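Local coordinates for protein butyrophilin subfamily 1 member A1 (Bos taurus, PDB 4HH8) that probably takes part in milk-fat droplet secretion and, as a membrane protein of the immunoglobulin superfamily, probably restrains activated T cells, at residues A32-R37 with L49-E54; R109-F112 with N117-E120. The protein carries 1 engineered substitution. One frame throughout, in Å; residues are numbered along the deposited sequence.

Overall arrangement
Both contacts belong to the N-terminal V-type immunoglobulin domain of the extracellular part, and their centres lie about 10 Å apart. Contact 1 reaches across the sandwich, from strand 32-39 of one sheet to strand 48-52 of the other; contact 2 pairs strands 106-114 and 117-128 within that second sheet. The disulfide between Cys36 SG and Cys110 SG, 2.1 Å long, joins one contact to the other through the core. Beside it, Trp51 NE1 packs 3.7 Å from Cys110 CB. Strands 48-52 and 106-114 are also neighbours in the sheet, with a probable hydrogen bond from Arg50 N to Phe111 O at 2.8 Å, and Leu49 packs on Phe112.

Contact 1: A32-R37 with L49-E54; sequences AELPCR and LRWFRE
Trp51 reaches from strand 48-52 across the interior of the domain to Leu34 and Cys36 on strand 32-39. The backbones stay well apart, the closest CA atoms being those of Leu34 and Trp51 at 8.9 Å, and it is the indole that spans the distance. From Trp51 CB, chi1 of -88° sets CG opposite the carbonyl carbon and sends the ring system toward the other sheet. Trp51 CD1 comes first, 4.3 Å from Leu34 CB. Next along the ring, Trp51 NE1 lies 3.9 Å from the same Leu34 CB and 3.3 Å from Leu34 O. Further along the indole, Trp51 CZ2 lies 3.6 Å from Leu34 O, which approaches the ring obliquely. This tryptophan packed against the intersheet disulfide is the hallmark core of the immunoglobulin fold, with Cys36 supplying one half-cystine and Cys110 the other. Trp51 CZ2, on the six-membered ring, meets Cys36 CB at 4.3 Å, while Cys36 SG sits 5.3 Å from the centroid of the five-membered ring in an oblique sulfur-aromatic contact. An alanine here would remove the whole indole and would probably open a gap between the sheets, leaving Leu34 and the sulfur of Cys36 without their aromatic neighbour. Val93 and Val95, on strand 92-97 of the sheet that holds Cys36, also pack on Trp51.

Contact 2: R109-F112 with N117-E120; sequences RCFF and NYEE
Phe112 and Glu119 pair through two backbone hydrogen bonds that set the antiparallel register. Phe112 N donates to Glu119 O at 3.0 Å, almost straight at 175°, and Glu119 N returns a bond to Phe112 O at 3.2 Å. Weaker CA-H...O contacts flank the pair: Glu120 CA, in the adjoining non-hydrogen-bonded pair of Phe111 with Glu120, approaches the O of the preceding residue, Cys110, and Tyr118 CA approaches Phe112 O. Within strand 117-128, Glu119 folds its carboxylate back, and Glu120 N donates to the anti side of Glu119 OE2 at 3.0 Å, a bond that restrains the carboxylate's rotation.

The aromatic contact is diagonal. With CG anti to the backbone N (chi1 178°), the ring of Phe111 swings over toward the neighbouring strand, where its leading atom CZ presses on Tyr118 CB at 3.3 Å. Phe111 CE1 also reaches Tyr118 CD1, and the two ring planes, tilted by 37° with centroids 5.7 Å apart, meet obliquely.

Charge enters through Glu120, whose extended chain spreads its carboxylate between two neighbours on strand 106-114. Glu120 OE2 touches Arg109 CD at 3.2 Å and forms a long salt bridge with Arg109 NH1 at 3.6 Å. Glu120 OE1 stands 3.8 Å from Phe111 CD1.

Phe111 and Glu120 share one face of the sheet; on the other, buried Phe112 packs on Val17, as does Cys110. This tight hairpin is the F-G pair of a V-set immunoglobulin domain, whose connecting turn corresponds to the CDR3 loop of antibody variable domains.

Contact 1: A32-R37 with L49-E54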
ATOM      1  N   ALA A  32      -9.955   1.039   3.946  1.00 35.14           N
ATOM      2  CA  ALA A  32     -10.063   1.018   2.511  1.00 34.64           C
ATOM      3  C   ALA A  32     -11.385   0.404   2.112  1.00 34.05           C
ATOM      4  O   ALA A  32     -11.929  -0.449   2.815  1.00 33.58           O
ATOM      5  CB  ALA A  32      -8.935   0.231   1.882  1.00 34.34           C
ATOM      6  N   GLU A  33     -11.858   0.814   0.946  1.00 33.36           N
ATOM      7  CA  GLU A  33     -13.081   0.293   0.373  1.00 33.38           C
ATOM      8  C   GLU A  33     -12.756  -0.330  -0.952  1.00 32.06           C
ATOM      9  O   GLU A  33     -12.112   0.308  -1.772  1.00 32.79           O
ATOM     10  CB  GLU A  33     -14.129   1.413   0.236  1.00 33.57           C
ATOM     11  CG  GLU A  33     -14.583   1.916   1.654  1.00 36.44           C
ATOM     12  CD  GLU A  33     -15.813   2.851   1.606  1.00 40.32           C
ATOM     13  OE1 GLU A  33     -16.509   2.882   0.585  1.00 40.63           O
ATOM     14  OE2 GLU A  33     -16.058   3.588   2.582  1.00 43.34           O
ATOM     15  N   LEU A  34     -13.198  -1.577  -1.132  1.00 31.27           N
ATOM     16  CA  LEU A  34     -13.005  -2.366  -2.341  1.00 31.38           C
ATOM     17  C   LEU A  34     -14.328  -2.494  -3.078  1.00 31.49           C
ATOM     18  O   LEU A  34     -15.128  -3.338  -2.747  1.00 32.63           O
ATOM     19  CB  LEU A  34     -12.495  -3.756  -2.007  1.00 29.98           C
ATOM     20  CG  LEU A  34     -11.030  -3.896  -1.580  1.00 33.61           C
ATOM     21  CD1 LEU A  34     -10.555  -2.757  -0.687  1.00 34.24           C
ATOM     22  CD2 LEU A  34     -10.834  -5.226  -0.899  1.00 31.83           C
ATOM     23  N   PRO A  35     -14.553  -1.662  -4.100  1.00 32.43           N
ATOM     24  CA  PRO A  35     -15.884  -1.607  -4.758  1.00 32.77           C
ATOM     25  C   PRO A  35     -15.978  -2.587  -5.892  1.00 34.97           C
ATOM     26  O   PRO A  35     -14.960  -2.977  -6.467  1.00 36.26           O
ATOM     27  CB  PRO A  35     -15.969  -0.172  -5.270  1.00 32.59           C
ATOM     28  CG  PRO A  35     -14.428   0.319  -5.352  1.00 34.58           C
ATOM     29  CD  PRO A  35     -13.563  -0.746  -4.701  1.00 30.52           C
ATOM     30  N   CYS A  36     -17.181  -3.065  -6.149  1.00 36.29           N
ATOM     31  CA  CYS A  36     -17.504  -3.789  -7.363  1.00 37.98           C
ATOM     32  C   CYS A  36     -18.973  -3.487  -7.634  1.00 38.80           C
ATOM     33  O   CYS A  36     -19.741  -3.205  -6.700  1.00 39.28           O
ATOM     34  CB  CYS A  36     -17.306  -5.285  -7.206  1.00 37.13           C
ATOM     35  SG  CYS A  36     -15.608  -5.819  -7.179  1.00 41.63           S
ATOM     36  N   ARG A  37     -19.362  -3.527  -8.902  1.00 39.87           N
ATOM     37  CA  ARG A  37     -20.738  -3.205  -9.275  1.00 40.80           C
ATOM     38  C   ARG A  37     -21.258  -4.142 -10.343  1.00 39.65           C
ATOM     39  O   ARG A  37     -20.489  -4.705 -11.127  1.00 39.00           O
ATOM     40  CB  ARG A  37     -20.906  -1.727  -9.692  1.00 41.41           C
ATOM     41  CG  ARG A  37     -20.002  -1.281 -10.839  1.00 47.19           C
ATOM     42  CD  ARG A  37     -20.443   0.018 -11.552  1.00 55.81           C
ATOM     43  NE  ARG A  37     -19.730   0.133 -12.845  1.00 64.29           N
ATOM     44  CZ  ARG A  37     -19.527   1.259 -13.547  1.00 68.10           C
ATOM     45  NH1 ARG A  37     -19.980   2.441 -13.113  1.00 69.91           N
ATOM     46  NH2 ARG A  37     -18.852   1.200 -14.696  1.00 69.19           N
ATOM     47  N   LEU A  49     -22.954 -11.916  -1.870  1.00 33.29           N
ATOM     48  CA  LEU A  49     -21.797 -11.036  -2.083  1.00 32.65           C
ATOM     49  C   LEU A  49     -20.599 -11.630  -1.353  1.00 32.78           C
ATOM     50  O   LEU A  49     -20.638 -11.721  -0.135  1.00 33.77           O
ATOM     51  CB  LEU A  49     -22.078  -9.638  -1.519  1.00 31.23           C
ATOM     52  CG  LEU A  49     -23.398  -8.983  -1.977  1.00 32.06           C
ATOM     53  CD1 LEU A  49     -23.677  -7.702  -1.237  1.00 27.89           C
ATOM     54  CD2 LEU A  49     -23.478  -8.746  -3.501  1.00 29.78           C
ATOM     55  N   ARG A  50     -19.558 -12.037  -2.074  1.00 32.60           N
ATOM     56  CA  ARG A  50     -18.386 -12.658  -1.458  1.00 33.67           C
ATOM     57  C   ARG A  50     -17.110 -11.951  -1.899  1.00 33.47           C
ATOM     58  O   ARG A  50     -16.849 -11.851  -3.095  1.00 34.68           O
ATOM     59  CB  ARG A  50     -18.286 -14.134  -1.854  1.00 33.11           C
ATOM     60  CG  ARG A  50     -17.103 -14.867  -1.217  1.00 36.40           C
ATOM     61  CD  ARG A  50     -16.883 -16.296  -1.779  1.00 37.18           C
ATOM     62  NE  ARG A  50     -18.019 -17.146  -1.435  1.00 39.22           N
ATOM     63  CZ  ARG A  50     -18.084 -17.975  -0.395  1.00 40.12           C
ATOM     64  NH1 ARG A  50     -17.057 -18.119   0.447  1.00 43.28           N
ATOM     65  NH2 ARG A  50     -19.202 -18.666  -0.192  1.00 39.72           N
ATOM     66  N   TRP A  51     -16.320 -11.456  -0.966  1.00 32.81           N
ATOM     67  CA  TRP A  51     -14.970 -11.013  -1.320  1.00 33.13           C
ATOM     68  C   TRP A  51     -13.994 -12.048  -0.790  1.00 33.45           C
ATOM     69  O   TRP A  51     -14.161 -12.560   0.321  1.00 31.84           O
ATOM     70  CB  TRP A  51     -14.668  -9.645  -0.715  1.00 33.16           C
ATOM     71  CG  TRP A  51     -15.070  -8.480  -1.539  1.00 35.15           C
ATOM     72  CD1 TRP A  51     -14.248  -7.644  -2.200  1.00 36.42           C
ATOM     73  CD2 TRP A  51     -16.398  -7.994  -1.755  1.00 38.58           C
ATOM     74  NE1 TRP A  51     -14.969  -6.658  -2.817  1.00 38.72           N
ATOM     75  CE2 TRP A  51     -16.294  -6.851  -2.559  1.00 39.28           C
ATOM     76  CE3 TRP A  51     -17.659  -8.380  -1.283  1.00 44.88           C
ATOM     77  CZ2 TRP A  51     -17.399  -6.106  -2.965  1.00 43.71           C
ATOM     78  CZ3 TRP A  51     -18.773  -7.643  -1.680  1.00 49.28           C
ATOM     79  CH2 TRP A  51     -18.626  -6.508  -2.524  1.00 47.62           C
ATOM     80  N   PHE A  52     -12.992 -12.397  -1.589  1.00 35.12           N
ATOM     81  CA  PHE A  52     -12.011 -13.379  -1.151  1.00 36.75           C
ATOM     82  C   PHE A  52     -10.658 -13.095  -1.772  1.00 38.90           C
ATOM     83  O   PHE A  52     -10.533 -12.272  -2.697  1.00 38.53           O
ATOM     84  CB  PHE A  52     -12.492 -14.816  -1.433  1.00 35.99           C
ATOM     85  CG  PHE A  52     -12.641 -15.156  -2.904  1.00 37.62           C
ATOM     86  CD1 PHE A  52     -11.609 -15.795  -3.589  1.00 36.17           C
ATOM     87  CD2 PHE A  52     -13.819 -14.865  -3.589  1.00 39.35           C
ATOM     88  CE1 PHE A  52     -11.723 -16.129  -4.920  1.00 37.48           C
ATOM     89  CE2 PHE A  52     -13.966 -15.203  -4.923  1.00 39.91           C
ATOM     90  CZ  PHE A  52     -12.907 -15.854  -5.599  1.00 39.45           C
ATOM     91  N   ARG A  53      -9.641 -13.780  -1.269  1.00 41.58           N
ATOM     92  CA  ARG A  53      -8.306 -13.596  -1.785  1.00 44.07           C
ATOM     93  C   ARG A  53      -7.885 -14.815  -2.586  1.00 46.89           C
ATOM     94  O   ARG A  53      -8.193 -14.926  -3.774  1.00 47.67           O
ATOM     95  CB  ARG A  53      -7.360 -13.254  -0.647  1.00 43.64           C
ATOM     96  CG  ARG A  53      -7.538 -11.802  -0.225  1.00 41.81           C
ATOM     97  CD  ARG A  53      -6.642 -11.378   0.862  1.00 39.53           C
ATOM     98  NE  ARG A  53      -5.331 -10.980   0.381  1.00 40.55           N
ATOM     99  CZ  ARG A  53      -4.398 -10.458   1.170  1.00 40.72           C
ATOM    100  NH1 ARG A  53      -4.644 -10.296   2.459  1.00 40.73           N
ATOM    101  NH2 ARG A  53      -3.210 -10.129   0.694  1.00 40.20           N
ATOM    102  N   GLU A  54      -7.243 -15.764  -1.930  1.00 50.51           N
ATOM    103  CA  GLU A  54      -6.731 -16.927  -2.631  1.00 53.48           C
ATOM    104  C   GLU A  54      -7.769 -18.060  -2.664  1.00 54.39           C
ATOM    105  O   GLU A  54      -8.022 -18.617  -3.730  1.00 55.36           O
ATOM    106  CB  GLU A  54      -5.354 -17.329  -2.071  1.00 54.15           C
ATOM    107  CG  GLU A  54      -4.187 -16.542  -2.747  1.00 57.19           C
ATOM    108  CD  GLU A  54      -3.207 -15.884  -1.754  1.00 63.38           C
ATOM    109  OE1 GLU A  54      -2.611 -16.607  -0.907  1.00 66.52           O
ATOM    110  OE2 GLU A  54      -3.019 -14.635  -1.825  1.00 64.33           O
TER

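Contact 2: R109-F112 with N117-E120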
ATOM      1  N   ARG A 109     -10.929 -10.803  -5.075  1.00 37.09           N
ATOM      2  CA  ARG A 109     -11.962 -11.085  -6.039  1.00 38.15           C
ATOM      3  C   ARG A 109     -13.339 -10.822  -5.435  1.00 38.00           C
ATOM      4  O   ARG A 109     -13.607 -11.199  -4.297  1.00 36.63           O
ATOM      5  CB  ARG A 109     -11.828 -12.525  -6.552  1.00 38.35           C
ATOM      6  CG  ARG A 109     -10.530 -12.773  -7.347  1.00 43.64           C
ATOM      7  CD  ARG A 109     -10.697 -14.006  -8.234  1.00 53.38           C
ATOM      8  NE  ARG A 109      -9.519 -14.353  -9.043  1.00 57.99           N
ATOM      9  CZ  ARG A 109      -9.345 -14.031 -10.326  1.00 61.12           C
ATOM     10  NH1 ARG A 109     -10.260 -13.323 -10.982  1.00 61.76           N
ATOM     11  NH2 ARG A 109      -8.237 -14.418 -10.962  1.00 63.37           N
ATOM     12  N   CYS A 110     -14.210 -10.177  -6.201  1.00 38.82           N
ATOM     13  CA  CYS A 110     -15.588  -9.938  -5.747  1.00 39.66           C
ATOM     14  C   CYS A 110     -16.554 -10.775  -6.545  1.00 40.34           C
ATOM     15  O   CYS A 110     -16.640 -10.640  -7.770  1.00 41.05           O
ATOM     16  CB  CYS A 110     -15.974  -8.477  -5.874  1.00 39.41           C
ATOM     17  SG  CYS A 110     -15.755  -7.830  -7.571  1.00 41.34           S
ATOM     18  N   PHE A 111     -17.314 -11.595  -5.829  1.00 40.22           N
ATOM     19  CA  PHE A 111     -18.217 -12.558  -6.417  1.00 40.11           C
ATOM     20  C   PHE A 111     -19.659 -12.220  -6.007  1.00 39.35           C
ATOM     21  O   PHE A 111     -19.938 -12.019  -4.824  1.00 38.80           O
ATOM     22  CB  PHE A 111     -17.781 -13.920  -5.890  1.00 40.36           C
ATOM     23  CG  PHE A 111     -18.621 -15.069  -6.333  1.00 42.31           C
ATOM     24  CD1 PHE A 111     -18.378 -15.699  -7.559  1.00 45.03           C
ATOM     25  CD2 PHE A 111     -19.593 -15.596  -5.486  1.00 43.25           C
ATOM     26  CE1 PHE A 111     -19.132 -16.800  -7.949  1.00 45.85           C
ATOM     27  CE2 PHE A 111     -20.356 -16.688  -5.858  1.00 44.11           C
ATOM     28  CZ  PHE A 111     -20.125 -17.300  -7.095  1.00 46.07           C
ATOM     29  N   PHE A 112     -20.543 -12.143  -7.002  1.00 39.15           N
ATOM     30  CA  PHE A 112     -21.975 -11.869  -6.841  1.00 39.38           C
ATOM     31  C   PHE A 112     -22.731 -13.096  -7.333  1.00 40.63           C
ATOM     32  O   PHE A 112     -22.505 -13.511  -8.453  1.00 39.89           O
ATOM     33  CB  PHE A 112     -22.410 -10.726  -7.746  1.00 38.44           C
ATOM     34  CG  PHE A 112     -21.997  -9.378  -7.286  1.00 36.39           C
ATOM     35  CD1 PHE A 112     -22.951  -8.428  -6.971  1.00 34.33           C
ATOM     36  CD2 PHE A 112     -20.660  -9.028  -7.207  1.00 35.21           C
ATOM     37  CE1 PHE A 112     -22.570  -7.153  -6.564  1.00 32.99           C
ATOM     38  CE2 PHE A 112     -20.275  -7.765  -6.782  1.00 31.22           C
ATOM     39  CZ  PHE A 112     -21.214  -6.834  -6.464  1.00 30.71           C
ATOM     40  N   ASN A 117     -26.934 -18.139 -11.237  1.00 57.70           N
ATOM     41  CA  ASN A 117     -26.154 -17.143 -11.968  1.00 57.03           C
ATOM     42  C   ASN A 117     -25.115 -16.482 -11.055  1.00 56.71           C
ATOM     43  O   ASN A 117     -25.453 -15.876 -10.034  1.00 56.27           O
ATOM     44  CB  ASN A 117     -27.066 -16.061 -12.552  1.00 57.40           C
ATOM     45  CG  ASN A 117     -28.265 -16.626 -13.335  1.00 57.77           C
ATOM     46  OD1 ASN A 117     -28.117 -17.471 -14.207  1.00 57.17           O
ATOM     47  ND2 ASN A 117     -29.447 -16.114 -13.040  1.00 58.05           N
ATOM     48  N   TYR A 118     -23.850 -16.608 -11.426  1.00 56.26           N
ATOM     49  CA  TYR A 118     -22.783 -15.918 -10.720  1.00 56.35           C
ATOM     50  C   TYR A 118     -21.837 -15.252 -11.701  1.00 55.30           C
ATOM     51  O   TYR A 118     -21.720 -15.685 -12.851  1.00 55.55           O
ATOM     52  CB  TYR A 118     -22.009 -16.875  -9.813  1.00 56.95           C
ATOM     53  CG  TYR A 118     -21.488 -18.113 -10.522  1.00 60.43           C
ATOM     54  CD1 TYR A 118     -20.170 -18.184 -10.988  1.00 62.69           C
ATOM     55  CD2 TYR A 118     -22.323 -19.223 -10.723  1.00 63.64           C
ATOM     56  CE1 TYR A 118     -19.691 -19.339 -11.653  1.00 65.51           C
ATOM     57  CE2 TYR A 118     -21.865 -20.372 -11.384  1.00 65.78           C
ATOM     58  CZ  TYR A 118     -20.554 -20.429 -11.843  1.00 66.67           C
ATOM     59  OH  TYR A 118     -20.129 -21.583 -12.481  1.00 68.40           O
ATOM     60  N   GLU A 119     -21.176 -14.195 -11.233  1.00 53.53           N
ATOM     61  CA  GLU A 119     -20.106 -13.540 -11.962  1.00 52.46           C
ATOM     62  C   GLU A 119     -19.129 -12.912 -10.967  1.00 50.75           C
ATOM     63  O   GLU A 119     -19.456 -12.741  -9.788  1.00 49.92           O
ATOM     64  CB  GLU A 119     -20.660 -12.495 -12.937  1.00 53.10           C
ATOM     65  CG  GLU A 119     -19.593 -11.815 -13.812  1.00 56.81           C
ATOM     66  CD  GLU A 119     -18.845 -12.781 -14.721  1.00 59.44           C
ATOM     67  OE1 GLU A 119     -19.414 -13.140 -15.775  1.00 60.14           O
ATOM     68  OE2 GLU A 119     -17.691 -13.170 -14.383  1.00 59.90           O
ATOM     69  N   GLU A 120     -17.930 -12.593 -11.444  1.00 48.48           N
ATOM     70  CA  GLU A 120     -16.891 -12.016 -10.595  1.00 47.21           C
ATOM     71  C   GLU A 120     -15.910 -11.062 -11.294  1.00 45.40           C
ATOM     72  O   GLU A 120     -15.802 -11.006 -12.537  1.00 44.19           O
ATOM     73  CB  GLU A 120     -16.132 -13.112  -9.849  1.00 47.23           C
ATOM     74  CG  GLU A 120     -15.343 -13.999 -10.775  1.00 50.57           C
ATOM     75  CD  GLU A 120     -14.572 -15.039 -10.024  1.00 52.87           C
ATOM     76  OE1 GLU A 120     -15.183 -16.045  -9.606  1.00 54.74           O
ATOM     77  OE2 GLU A 120     -13.351 -14.854  -9.861  1.00 55.75           O
TER